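Local coordinates for metastasis-associated protein MTA1 (Homo sapiens, PDB 6G16) that probably serves as a scaffold of the NuRD chromatin-remodelling and histone deacetylase complex, recruiting histone-binding and deacetylase subunits, at residues Leu24-Glu27 with Pro31-Ala34. Residues are numbered along the deposited sequence; the frame is centred on the assembly and turned at random.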
ATOM      1  N   LEU B  24      24.150 -16.638  10.212  1.00 55.03           N
ATOM      2  CA  LEU B  24      24.965 -17.850  10.383  1.00 56.52           C
ATOM      3  C   LEU B  24      24.540 -19.052   9.560  1.00 58.53           C
ATOM      4  O   LEU B  24      25.394 -19.743   9.007  1.00 62.65           O
ATOM      5  CB  LEU B  24      24.962 -18.294  11.848  1.00 56.32           C
ATOM      6  CG  LEU B  24      26.011 -17.657  12.768  1.00 57.15           C
ATOM      7  CD1 LEU B  24      26.195 -18.571  13.987  1.00 57.01           C
ATOM      8  CD2 LEU B  24      27.360 -17.420  12.052  1.00 57.75           C
ATOM      9  N   CYS B  25      23.234 -19.299   9.508  1.00 55.62           N
ATOM     10  CA  CYS B  25      22.688 -20.472   8.851  1.00 54.54           C
ATOM     11  C   CYS B  25      22.046 -20.107   7.506  1.00 53.88           C
ATOM     12  O   CYS B  25      21.131 -20.784   7.001  1.00 51.58           O
ATOM     13  CB  CYS B  25      21.710 -21.157   9.791  1.00 57.37           C
ATOM     14  SG  CYS B  25      22.464 -21.458  11.416  1.00 61.76           S
ATOM     15  N   ARG B  26      22.575 -19.044   6.908  1.00 54.20           N
ATOM     16  CA  ARG B  26      22.240 -18.651   5.543  1.00 55.68           C
ATOM     17  C   ARG B  26      22.040 -19.833   4.587  1.00 54.16           C
ATOM     18  O   ARG B  26      21.107 -19.833   3.814  1.00 53.48           O
ATOM     19  CB  ARG B  26      23.334 -17.706   5.015  1.00 58.09           C
ATOM     20  CG  ARG B  26      23.112 -17.196   3.598  1.00 65.26           C
ATOM     21  CD  ARG B  26      24.005 -16.006   3.258  1.00 71.71           C
ATOM     22  NE  ARG B  26      23.809 -14.879   4.181  1.00 82.00           N
ATOM     23  CZ  ARG B  26      22.805 -13.996   4.130  1.00 93.62           C
ATOM     24  NH1 ARG B  26      21.865 -14.072   3.184  1.00100.28           N
ATOM     25  NH2 ARG B  26      22.736 -13.008   5.028  1.00 93.90           N
ATOM     26  N   GLU B  27      22.913 -20.829   4.642  1.00 59.08           N
ATOM     27  CA  GLU B  27      22.879 -21.936   3.666  1.00 63.06           C
ATOM     28  C   GLU B  27      21.722 -22.907   3.902  1.00 61.14           C
ATOM     29  O   GLU B  27      21.293 -23.604   2.977  1.00 60.66           O
ATOM     30  CB  GLU B  27      24.212 -22.718   3.648  1.00 66.37           C
ATOM     31  CG  GLU B  27      25.498 -21.899   3.507  1.00 70.70           C
ATOM     32  CD  GLU B  27      25.458 -20.838   2.414  1.00 75.11           C
ATOM     33  OE1 GLU B  27      24.705 -21.028   1.412  1.00 76.02           O
ATOM     34  OE2 GLU B  27      26.198 -19.820   2.572  1.00 75.31           O
ATOM     35  N   PRO B  31      17.352 -17.449   2.599  1.00 52.44           N
ATOM     36  CA  PRO B  31      16.367 -16.356   2.706  1.00 52.87           C
ATOM     37  C   PRO B  31      15.766 -15.899   1.383  1.00 52.71           C
ATOM     38  O   PRO B  31      14.589 -15.564   1.333  1.00 50.40           O
ATOM     39  CB  PRO B  31      17.176 -15.193   3.328  1.00 52.73           C
ATOM     40  CG  PRO B  31      18.424 -15.781   3.865  1.00 52.67           C
ATOM     41  CD  PRO B  31      18.679 -17.048   3.097  1.00 53.53           C
ATOM     42  N   TRP B  32      16.598 -15.847   0.347  1.00 54.84           N
ATOM     43  CA  TRP B  32      16.182 -15.497  -1.014  1.00 56.48           C
ATOM     44  C   TRP B  32      15.035 -16.400  -1.489  1.00 56.20           C
ATOM     45  O   TRP B  32      14.090 -15.940  -2.146  1.00 60.68           O
ATOM     46  CB  TRP B  32      17.379 -15.555  -1.986  1.00 59.59           C
ATOM     47  CG  TRP B  32      18.097 -16.907  -2.043  1.00 62.22           C
ATOM     48  CD1 TRP B  32      17.778 -17.969  -2.836  1.00 62.00           C
ATOM     49  CD2 TRP B  32      19.241 -17.319  -1.256  1.00 62.51           C
ATOM     50  NE1 TRP B  32      18.651 -19.016  -2.595  1.00 65.26           N
ATOM     51  CE2 TRP B  32      19.552 -18.643  -1.631  1.00 62.79           C
ATOM     52  CE3 TRP B  32      20.027 -16.691  -0.274  1.00 61.68           C
ATOM     53  CZ2 TRP B  32      20.619 -19.360  -1.061  1.00 64.70           C
ATOM     54  CZ3 TRP B  32      21.083 -17.402   0.296  1.00 63.75           C
ATOM     55  CH2 TRP B  32      21.370 -18.725  -0.103  1.00 64.73           C
ATOM     56  N   HIS B  33      15.122 -17.674  -1.122  1.00 54.32           N
ATOM     57  CA  HIS B  33      14.123 -18.693  -1.453  1.00 52.05           C
ATOM     58  C   HIS B  33      12.929 -18.636  -0.507  1.00 49.55           C
ATOM     59  O   HIS B  33      11.790 -18.566  -0.953  1.00 52.08           O
ATOM     60  CB  HIS B  33      14.792 -20.067  -1.415  1.00 50.74           C
ATOM     61  CG  HIS B  33      13.853 -21.208  -1.594  1.00 50.77           C
ATOM     62  ND1 HIS B  33      13.360 -21.585  -2.821  1.00 51.00           N
ATOM     63  CD2 HIS B  33      13.328 -22.074  -0.700  1.00 53.03           C
ATOM     64  CE1 HIS B  33      12.559 -22.625  -2.676  1.00 49.68           C
ATOM     65  NE2 HIS B  33      12.524 -22.942  -1.397  1.00 52.49           N
ATOM     66  N   ALA B  34      13.199 -18.658   0.794  1.00 47.39           N
ATOM     67  CA  ALA B  34      12.154 -18.509   1.832  1.00 44.66           C
ATOM     68  C   ALA B  34      11.302 -17.250   1.687  1.00 41.94           C
ATOM     69  O   ALA B  34      10.103 -17.281   1.919  1.00 39.38           O
ATOM     70  CB  ALA B  34      12.782 -18.529   3.206  1.00 45.16           C
TER
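R26 lays the start of its side chain against the six-membered ring edge of W32. The contact joins two short consecutive helices, 26-29 and 31-34, within the MTA R1 domain. C25 is the N-cap of the first helix, and its side chain packs on I47, E50 and C51 of helix 44-53. R26 CG lies 3.9 Å from W32 CZ3, close to the plane of the indole. With chi1 at -179° this CG is anti to the backbone N, and a bend at chi3 (-58°) turns NH1 beside P31 CG. The guanidinium and indole planes are 16° apart, and the guanidinium lies close to the indole plane. The two groups are thus nearly coplanar, with W32 CZ3 at the guanidinium edge. This is not a face-on cation-pi stack. R26 NH1 passes P31 CG at 3.9 Å, and the two side chains cross at about a right angle. The same NH1 makes a salt bridge to an acidic side chain of a partner protein. P31 and W32 also pack on that partner. E27 adds a looser touch, with OE1 4.3 Å from W32 CH2 at the ring edge. On the backbone side, the carbonyl O of R26 lies 3.8 Å from P31 CD.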